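Local coordinates for protein acetyltransferase-like, GNAT family (Bacteroides thetaiotaomicron, PDB 3EY5) that probably transfers an acetyl group from acetyl-CoA to an amino group of an acceptor not yet identified, as its GNAT family relatives generally do, at residues E36-H39 with L40-T44; W68-D71 with E72-Y75; I122-Y125 with Q126-F130; I168-K171 with L172-V176. All blocks are in the same frame, centred on the assembly; numbering follows the deposited sequence. Where two conformers were deposited one is given.

Contacts 1 to 4 follow one another along this GNAT-like chain, each a local contact within a single helix end, helix or hairpin. In chain order, contact 1 starts helix 37-46, contact 2 turns the hairpin between strands 60-69 and 74-81, contact 3 ends helix 116-127, and contact 4 lies in helix 161-176. Contacts 2 and 4, with centres about 11 Å apart, pack directly: Trp68, Phe70 and Phe73 of the hairpin meet Val176, Ile175 and Lys171 of the last helix. Contact 1 joins this group where Tyr43 reaches Trp68. Contact 3 stands apart, its centre about 30 Å from that of contact 1, across the chain's centre, where helix 116-127 packs on strands 106-110 and 149-156.

Contact 1 of 4, residues E36-H39 with L40-T44; sequences ELEH and LREYT
Arg41 N donates to Leu37 O in the straightest of the four backbone hydrogen bonds between residues 36-39 and 40-44, with an N-H...O angle of 169°. Leu40 N lies 2.9 Å from Glu36 O, and the Arg41 and Tyr43 bonds are of similar length, whereas Glu42 N reaches Glu38 O only at 3.3 Å. Ahead of this turn Glu36 sits as the N-cap: its OE1 accepts from Glu38 N at 3.2 Å, from above the carboxylate plane, and its CB lies against one face of the His39 ring. The segments form the start of helix 37-46, which in the GNAT fold follows the first helix, here 15-28, and precedes the second strand, here 50-57. Among the charged groups, Glu38 OE2 and Glu42 OE2 lie 3.3 Å apart, their carboxylate planes at 71°; such closeness would probably make it easier for one of them to hold a proton. The Glu42 chain runs back along the helix because its CG lies beside the backbone N (chi1 -64°), which also brings OE1 to 3.7 Å from His39 ND1, a nitrogen with no hydrogen-bonding partner in the model. Apolar packing is simpler: Leu37 CD2 and Leu40 CD2 meet at 3.9 Å, and Leu40 continues onto Tyr18 and Leu25 of helix 15-28. Set apart from these, the Tyr43 ring turns its edge to a backbone carbonyl, CD2 lying 3.0 Å from His39 O.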
# COMPACT_ATOMS: atom_id res chain seq x y z
N GLU A 36 -12.81 0.02 7.92
CA GLU A 36 -14.14 0.60 7.75
C GLU A 36 -14.02 1.99 7.10
O GLU A 36 -13.12 2.77 7.41
CB GLU A 36 -14.92 0.64 9.07
CG GLU A 36 -16.44 0.34 8.91
CD GLU A 36 -17.09 1.08 7.69
OE1 GLU A 36 -17.56 2.25 7.85
OE2 GLU A 36 -17.11 0.48 6.57
N LEU A 37 -14.93 2.27 6.17
CA LEU A 37 -14.83 3.48 5.37
C LEU A 37 -14.88 4.74 6.23
O LEU A 37 -14.02 5.62 6.09
CB LEU A 37 -15.86 3.48 4.25
CG LEU A 37 -15.62 2.45 3.12
CD1 LEU A 37 -16.49 2.86 1.92
CD2 LEU A 37 -14.13 2.37 2.71
N GLU A 38 -15.84 4.81 7.15
CA GLU A 38 -15.89 5.95 8.07
C GLU A 38 -14.54 6.20 8.75
O GLU A 38 -14.19 7.35 8.98
CB GLU A 38 -17.02 5.85 9.13
CG GLU A 38 -17.40 7.26 9.71
CD GLU A 38 -17.96 7.26 11.15
OE1 GLU A 38 -18.22 6.17 11.71
OE2 GLU A 38 -18.15 8.37 11.73
N HIS A 39 -13.80 5.13 9.06
CA HIS A 39 -12.47 5.21 9.70
C HIS A 39 -11.40 5.69 8.73
O HIS A 39 -10.47 6.43 9.09
CB HIS A 39 -12.04 3.85 10.21
CG HIS A 39 -12.80 3.36 11.40
ND1 HIS A 39 -13.83 4.08 11.97
CD2 HIS A 39 -12.69 2.21 12.11
CE1 HIS A 39 -14.31 3.40 13.00
NE2 HIS A 39 -13.64 2.26 13.10
N LEU A 40 -11.50 5.19 7.50
CA LEU A 40 -10.56 5.57 6.47
C LEU A 40 -10.66 7.09 6.22
O LEU A 40 -9.65 7.77 6.02
CB LEU A 40 -10.88 4.78 5.22
CG LEU A 40 -10.29 5.37 3.96
CD1 LEU A 40 -8.75 5.27 3.98
CD2 LEU A 40 -10.92 4.66 2.75
N ARG A 41 -11.88 7.61 6.23
CA ARG A 41 -12.08 9.06 6.17
C ARG A 41 -11.36 9.78 7.31
O ARG A 41 -10.65 10.77 7.09
CB ARG A 41 -13.57 9.39 6.18
CG ARG A 41 -14.29 8.95 4.90
CD ARG A 41 -15.73 9.42 4.90
NE ARG A 41 -15.85 10.88 4.81
CZ ARG A 41 -16.06 11.55 3.68
NH1 ARG A 41 -16.20 10.90 2.52
NH2 ARG A 41 -16.15 12.88 3.72
N GLU A 42 -11.53 9.26 8.53
CA GLU A 42 -10.91 9.81 9.71
C GLU A 42 -9.37 9.80 9.66
O GLU A 42 -8.73 10.80 10.00
CB GLU A 42 -11.44 9.09 10.96
CG GLU A 42 -12.97 9.32 11.17
CD GLU A 42 -13.65 8.35 12.18
OE1 GLU A 42 -12.99 7.55 12.87
OE2 GLU A 42 -14.90 8.42 12.29
N TYR A 43 -8.77 8.69 9.20
CA TYR A 43 -7.32 8.58 9.07
C TYR A 43 -6.82 9.60 8.05
O TYR A 43 -5.83 10.29 8.27
CB TYR A 43 -6.92 7.15 8.63
CG TYR A 43 -6.82 6.12 9.76
CD1 TYR A 43 -5.59 5.52 10.09
CD2 TYR A 43 -7.94 5.75 10.51
CE1 TYR A 43 -5.50 4.58 11.15
CE2 TYR A 43 -7.86 4.80 11.55
CZ TYR A 43 -6.65 4.22 11.86
OH TYR A 43 -6.59 3.31 12.89
N THR A 44 -7.52 9.67 6.92
CA THR A 44 -7.15 10.60 5.86
C THR A 44 -6.94 12.05 6.37
O THR A 44 -5.85 12.61 6.24
CB THR A 44 -8.16 10.52 4.69
OG1 THR A 44 -8.07 9.23 4.06
CG2 THR A 44 -7.89 11.60 3.65

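Contact 2 of 4, residues W68-D71 with E72-Y75; sequences WDFD and EFYY
Phe70 and Phe73 meet across the turn of a beta hairpin that links strands 60-69 and 74-81, adjacent antiparallel strands of the GNAT sheet. Phe70 CB lies over the face of the Phe73 ring, a CH-pi contact 3.9 Å from the centroid and 18° off the normal, while its neighbour CG approaches Phe73 CZ. Further out, Phe70 CD1 is 3.5 Å from Phe73 CE1; the two rings are nearly parallel, at 26°, but slid so far apart that they barely overlap. Phe70 CE1 then brings the ring edge to Tyr75 CB at 3.8 Å, and the far side of the ring meets Ile175 of helix 161-176. Phe73 can turn back beneath its partner because its CG stands between the backbone N and the carbonyl carbon (chi1 64°), the crowded position. With an alanine here, the face under Phe70 CB would be lost and the Phe70 ring would probably be freer to shift. Backbone bonds close the hairpin: Phe70 N donates to Phe73 O at 2.9 Å, and Trp68 and Tyr75 form a hydrogen-bonded antiparallel pair. Asp69 OD1 accepts from Asp71 N in an Asx turn at the bend. Trp68 NE1 hydrogen-bonds to Glu77 and Tyr75 OH to Tyr177, while between the two side chains Trp68 CD1 touches Tyr75 CD2 at 3.8 Å.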
# COMPACT_ATOMS: atom_id res chain seq x y z
N TRP A 68 2.02 5.23 4.85
CA TRP A 68 2.41 5.80 6.11
C TRP A 68 3.87 6.21 6.06
O TRP A 68 4.74 5.51 5.51
CB TRP A 68 2.24 4.79 7.22
CG TRP A 68 0.86 4.33 7.41
CD1 TRP A 68 0.16 3.48 6.59
CD2 TRP A 68 -0.02 4.68 8.49
NE1 TRP A 68 -1.09 3.28 7.08
CE2 TRP A 68 -1.24 4.00 8.25
CE3 TRP A 68 0.09 5.52 9.62
CZ2 TRP A 68 -2.33 4.09 9.11
CZ3 TRP A 68 -1.01 5.62 10.49
CH2 TRP A 68 -2.20 4.91 10.23
N ASP A 69 4.12 7.34 6.71
CA ASP A 69 5.43 7.91 6.90
C ASP A 69 5.92 7.49 8.31
O ASP A 69 5.32 7.87 9.30
CB ASP A 69 5.27 9.42 6.76
CG ASP A 69 6.50 10.22 7.19
OD1 ASP A 69 7.64 9.66 7.23
OD2 ASP A 69 6.32 11.44 7.47
N PHE A 70 7.00 6.70 8.38
CA PHE A 70 7.60 6.25 9.65
C PHE A 70 9.05 6.72 9.83
O PHE A 70 9.87 6.02 10.43
CB PHE A 70 7.59 4.72 9.79
CG PHE A 70 6.23 4.12 9.99
CD1 PHE A 70 5.62 3.41 8.98
CD2 PHE A 70 5.56 4.26 11.21
CE1 PHE A 70 4.36 2.83 9.17
CE2 PHE A 70 4.30 3.70 11.39
CZ PHE A 70 3.70 2.99 10.36
N ASP A 71 9.37 7.91 9.30
CA ASP A 71 10.67 8.58 9.52
C ASP A 71 11.85 7.82 8.94
O ASP A 71 12.61 8.38 8.19
CB ASP A 71 10.93 8.92 11.00
CG ASP A 71 9.69 9.37 11.74
OD1 ASP A 71 9.16 10.46 11.41
OD2 ASP A 71 9.26 8.63 12.65
N GLU A 72 12.01 6.55 9.30
CA GLU A 72 13.04 5.73 8.68
C GLU A 72 12.64 5.21 7.30
O GLU A 72 13.50 5.04 6.44
CB GLU A 72 13.40 4.54 9.58
CG GLU A 72 13.90 4.93 10.95
CD GLU A 72 12.85 4.75 12.04
OE1 GLU A 72 11.71 4.36 11.71
OE2 GLU A 72 13.19 4.98 13.22
N PHE A 73 11.34 4.95 7.11
CA PHE A 73 10.82 4.24 5.92
C PHE A 73 9.36 4.63 5.72
O PHE A 73 8.73 5.20 6.65
CB PHE A 73 10.91 2.71 6.05
CG PHE A 73 10.06 2.16 7.17
CD1 PHE A 73 8.83 1.58 6.91
CD2 PHE A 73 10.51 2.19 8.47
CE1 PHE A 73 8.05 1.08 7.94
CE2 PHE A 73 9.71 1.70 9.51
CZ PHE A 73 8.49 1.14 9.25
N TYR A 74 8.84 4.27 4.53
CA TYR A 74 7.45 4.39 4.16
C TYR A 74 6.78 3.01 3.99
O TYR A 74 7.39 2.06 3.43
CB TYR A 74 7.33 5.14 2.82
CG TYR A 74 7.85 6.56 2.82
CD1 TYR A 74 7.20 7.57 3.53
CD2 TYR A 74 8.98 6.90 2.09
CE1 TYR A 74 7.68 8.90 3.52
CE2 TYR A 74 9.48 8.22 2.06
CZ TYR A 74 8.82 9.21 2.77
OH TYR A 74 9.33 10.48 2.73
N TYR A 75 5.54 2.91 4.47
CA TYR A 75 4.76 1.68 4.36
C TYR A 75 3.59 1.91 3.43
O TYR A 75 2.77 2.82 3.68
CB TYR A 75 4.20 1.24 5.72
CG TYR A 75 3.27 0.07 5.60
CD1 TYR A 75 3.72 -1.16 5.08
CD2 TYR A 75 1.92 0.19 5.96
CE1 TYR A 75 2.86 -2.23 4.95
CE2 TYR A 75 1.05 -0.90 5.84
CZ TYR A 75 1.54 -2.10 5.32
OH TYR A 75 0.72 -3.20 5.21

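Contact 3 of 4, residues I122-Y125 with Q126-F130; sequences INFY and QRHGF. With SO4 (sulfate ion), chain B.
Tyr125 O receives Phe130 N at 3.0 Å while Gly129, with phi 87°, brings its N to Gln126 O at 3.1 Å, the paired bonds of a Schellman motif that ends helix 116-127 and leads the chain into strand 131-134. The same reversal sets Tyr125 against Phe130 in a T-shaped pair: the tyrosine edge points at the phenylalanine face, with centroids 5.7 Å apart and planes at 72°. Behind them Leu108 of strand 106-110 and Met154 of strand 149-156 close the packing against the sheet. On the outer side of the helix, Arg127 doubles back over the preceding turn, one face of its guanidinium resting on Phe124 CA. Its chain, bent at chi3, directs the edge of the group at a sulfate ion, probably taken from the crystallisation liquor. Arg127 NE donates to sulfate O2 at 2.7 Å and 172°, and Arg127 NH2 to sulfate O1 at 3.1 Å. His128 ND1 sits over one face of the Phe124 ring, the two rings oblique to each other, and donates to Phe124 O at 3.0 Å, the oxygen lying somewhat out of the imidazole plane. That bond helps fix the rotation of the imidazole, whose NE2 lies 3.0 Å from sulfate O3. Arg127 and His128 together thus make a site at the helix end that can accept an anion, with the arginine's NE and NH2 supplying the hydrogen bonds.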
# COMPACT_ATOMS: atom_id res chain seq x y z
N ILE A 122 4.77 -11.06 -6.99
CA ILE A 122 6.12 -11.00 -6.42
C ILE A 122 7.16 -10.76 -7.51
O ILE A 122 8.01 -9.87 -7.37
CB ILE A 122 6.42 -12.22 -5.53
CG1 ILE A 122 5.66 -12.04 -4.21
CG2 ILE A 122 7.89 -12.34 -5.22
CD1 ILE A 122 5.34 -13.27 -3.54
N ASN A 123 7.09 -11.50 -8.62
CA ASN A 123 8.04 -11.22 -9.72
C ASN A 123 7.86 -9.82 -10.33
O ASN A 123 8.86 -9.17 -10.70
CB ASN A 123 8.03 -12.33 -10.79
CG ASN A 123 8.51 -13.67 -10.21
OD1 ASN A 123 9.57 -13.74 -9.63
ND2 ASN A 123 7.73 -14.70 -10.37
N PHE A 124 6.63 -9.36 -10.42
CA PHE A 124 6.43 -7.99 -10.84
C PHE A 124 7.20 -7.02 -9.89
O PHE A 124 7.99 -6.20 -10.34
CB PHE A 124 4.95 -7.65 -10.91
CG PHE A 124 4.68 -6.21 -11.06
CD1 PHE A 124 4.72 -5.62 -12.30
CD2 PHE A 124 4.40 -5.43 -9.95
CE1 PHE A 124 4.46 -4.25 -12.44
CE2 PHE A 124 4.15 -4.06 -10.08
CZ PHE A 124 4.19 -3.47 -11.31
N TYR A 125 7.02 -7.15 -8.59
CA TYR A 125 7.70 -6.22 -7.69
C TYR A 125 9.22 -6.38 -7.71
O TYR A 125 9.95 -5.37 -7.60
CB TYR A 125 7.15 -6.32 -6.28
CG TYR A 125 5.78 -5.68 -6.13
CD1 TYR A 125 5.63 -4.30 -6.24
CD2 TYR A 125 4.65 -6.44 -5.85
CE1 TYR A 125 4.42 -3.70 -6.09
CE2 TYR A 125 3.38 -5.83 -5.68
CZ TYR A 125 3.30 -4.46 -5.81
OH TYR A 125 2.09 -3.81 -5.66
N GLN A 126 9.69 -7.62 -7.86
CA GLN A 126 11.11 -7.91 -7.90
C GLN A 126 11.75 -7.35 -9.17
O GLN A 126 12.87 -6.82 -9.12
CB GLN A 126 11.36 -9.43 -7.83
CG GLN A 126 11.24 -10.05 -6.44
CD GLN A 126 11.57 -11.51 -6.50
OE1 GLN A 126 11.48 -12.12 -7.55
NE2 GLN A 126 12.00 -12.08 -5.38
N ARG A 127 11.06 -7.50 -10.30
CA ARG A 127 11.48 -6.84 -11.52
C ARG A 127 11.63 -5.35 -11.33
O ARG A 127 12.46 -4.73 -12.00
CB ARG A 127 10.49 -7.08 -12.65
CG ARG A 127 10.71 -8.42 -13.30
CD ARG A 127 10.02 -8.52 -14.64
NE ARG A 127 8.60 -8.13 -14.66
CZ ARG A 127 7.57 -8.90 -14.27
NH1 ARG A 127 7.76 -10.11 -13.77
NH2 ARG A 127 6.32 -8.45 -14.38
N HIS A 128 10.85 -4.76 -10.44
CA HIS A 128 10.93 -3.32 -10.30
C HIS A 128 11.63 -2.90 -9.03
O HIS A 128 11.35 -1.83 -8.49
CB HIS A 128 9.57 -2.65 -10.51
CG HIS A 128 9.02 -2.88 -11.88
ND1 HIS A 128 8.09 -3.87 -12.15
CD2 HIS A 128 9.30 -2.29 -13.06
CE1 HIS A 128 7.81 -3.86 -13.44
NE2 HIS A 128 8.52 -2.91 -14.02
N GLY A 129 12.57 -3.74 -8.58
CA GLY A 129 13.53 -3.35 -7.56
C GLY A 129 13.16 -3.50 -6.10
O GLY A 129 13.84 -2.94 -5.24
N PHE A 130 12.10 -4.26 -5.82
CA PHE A 130 11.78 -4.67 -4.45
C PHE A 130 12.43 -6.01 -4.15
O PHE A 130 12.45 -6.92 -5.00
CB PHE A 130 10.26 -4.74 -4.22
CG PHE A 130 9.61 -3.39 -4.19
CD1 PHE A 130 9.21 -2.84 -2.98
CD2 PHE A 130 9.40 -2.66 -5.36
CE1 PHE A 130 8.58 -1.60 -2.92
CE2 PHE A 130 8.78 -1.40 -5.31
CZ PHE A 130 8.37 -0.86 -4.08
S SO4 B . 6.76 -5.29 -16.42
O1 SO4 B . 5.53 -5.77 -15.77
O2 SO4 B . 7.98 -5.78 -15.78
O3 SO4 B . 6.76 -3.82 -16.27
O4 SO4 B . 6.78 -5.66 -17.83

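Contact 4 of 4, residues I168-K171 with L172-V176; sequences IRHK and LHTIV
Thr174 grips the carbonyl of His170 twice, OG1 at 2.9 Å and the backbone N at 3.1 Å, the two donors coming from opposite faces of the carbonyl plane. Both residues belong to helix 161-176, the C-terminal helix that packs on the hairpin of strands 60-69 and 74-81. The hydroxyl reaches back because OG1 stands between the backbone N and the carbonyl carbon (chi1 50°), a rotation that also swings CG2 over the face of the His170 ring, 4.2 Å from its centroid in a CH-pi contact. A valine in its place would give up the hydroxyl donor and is likely to leave His170 O without the second of its two Thr174 bonds. One residue earlier the same spacing recurs: Arg169 CG sits over the face of the His173 ring, 4.0 Å from the centroid and 17° off the ring normal. With that methylene laid on the imidazole, the guanidinium is carried past it, turned 62° from the ring plane, to a salt bridge with Glu166. His173 is placed in turn by strand 136-139, where its ring meets Tyr137 and NE2 makes a weak hydrogen bond to Tyr138 O. On the inward side Ile168 CG2 and Leu172 CG pack at 4.0 Å, and Leu172 passes on to Tyr75 and Tyr137. Beyond them the backbone widens into a pi-type turn at 172-176, and there Ile175 folds toward the preceding turn, CD1 lying 3.3 Å from Lys171 O.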
# COMPACT_ATOMS: atom_id res chain seq x y z
N ILE A 168 10.40 -3.29 12.09
CA ILE A 168 9.38 -2.84 11.14
C ILE A 168 8.04 -3.52 11.42
O ILE A 168 6.99 -2.85 11.47
CB ILE A 168 9.81 -3.05 9.71
CG1 ILE A 168 10.92 -2.04 9.38
CG2 ILE A 168 8.62 -2.94 8.77
CD1 ILE A 168 11.75 -2.46 8.18
N ARG A 169 8.07 -4.84 11.64
CA ARG A 169 6.85 -5.59 11.96
C ARG A 169 6.16 -4.96 13.13
O ARG A 169 4.94 -4.76 13.11
CB ARG A 169 7.20 -7.02 12.34
CG ARG A 169 5.98 -7.89 12.57
CD ARG A 169 6.42 -9.27 13.00
NE ARG A 169 6.06 -9.57 14.38
CZ ARG A 169 6.76 -9.19 15.45
NH1 ARG A 169 6.32 -9.54 16.65
NH2 ARG A 169 7.88 -8.46 15.35
N HIS A 170 6.94 -4.64 14.16
CA HIS A 170 6.39 -4.05 15.35
C HIS A 170 5.70 -2.70 15.03
O HIS A 170 4.56 -2.49 15.41
CB HIS A 170 7.45 -3.95 16.48
CG HIS A 170 6.90 -3.35 17.75
ND1 HIS A 170 6.09 -4.06 18.61
CD2 HIS A 170 6.99 -2.11 18.26
CE1 HIS A 170 5.73 -3.29 19.62
NE2 HIS A 170 6.26 -2.09 19.43
N LYS A 171 6.39 -1.81 14.34
CA LYS A 171 5.80 -0.56 13.86
C LYS A 171 4.49 -0.72 13.08
O LYS A 171 3.54 0.03 13.30
CB LYS A 171 6.82 0.23 12.99
CG LYS A 171 8.09 0.62 13.73
CD LYS A 171 8.99 1.54 12.89
CE LYS A 171 10.41 1.71 13.49
NZ LYS A 171 11.42 0.67 13.02
N LEU A 172 4.46 -1.68 12.15
CA LEU A 172 3.27 -1.98 11.36
C LEU A 172 2.09 -2.46 12.21
O LEU A 172 0.95 -1.95 12.06
CB LEU A 172 3.58 -3.06 10.28
CG LEU A 172 4.67 -2.73 9.25
CD1 LEU A 172 4.76 -3.82 8.19
CD2 LEU A 172 4.45 -1.40 8.60
N HIS A 173 2.34 -3.46 13.05
CA HIS A 173 1.27 -4.05 13.85
C HIS A 173 0.63 -3.05 14.81
O HIS A 173 -0.57 -3.05 15.02
CB HIS A 173 1.79 -5.25 14.61
CG HIS A 173 1.98 -6.45 13.75
ND1 HIS A 173 2.01 -7.73 14.24
CD2 HIS A 173 2.11 -6.56 12.40
CE1 HIS A 173 2.17 -8.59 13.25
NE2 HIS A 173 2.23 -7.90 12.11
N THR A 174 1.44 -2.20 15.40
CA THR A 174 0.88 -1.35 16.43
C THR A 174 0.24 -0.11 15.81
O THR A 174 -0.90 0.21 16.15
CB THR A 174 1.91 -0.99 17.49
OG1 THR A 174 3.09 -0.51 16.85
CG2 THR A 174 2.31 -2.23 18.29
N ILE A 175 0.93 0.53 14.86
CA ILE A 175 0.47 1.81 14.31
C ILE A 175 -0.54 1.68 13.20
O ILE A 175 -1.51 2.43 13.15
CB ILE A 175 1.65 2.67 13.83
CG1 ILE A 175 2.55 2.96 15.03
CG2 ILE A 175 1.11 4.01 13.25
CD1 ILE A 175 4.01 2.92 14.74
N VAL A 176 -0.34 0.73 12.30
CA VAL A 176 -1.25 0.64 11.18
C VAL A 176 -2.48 -0.20 11.53
O VAL A 176 -3.61 0.11 11.14
CB VAL A 176 -0.52 0.15 9.91
CG1 VAL A 176 -1.51 -0.15 8.81
CG2 VAL A 176 0.50 1.21 9.47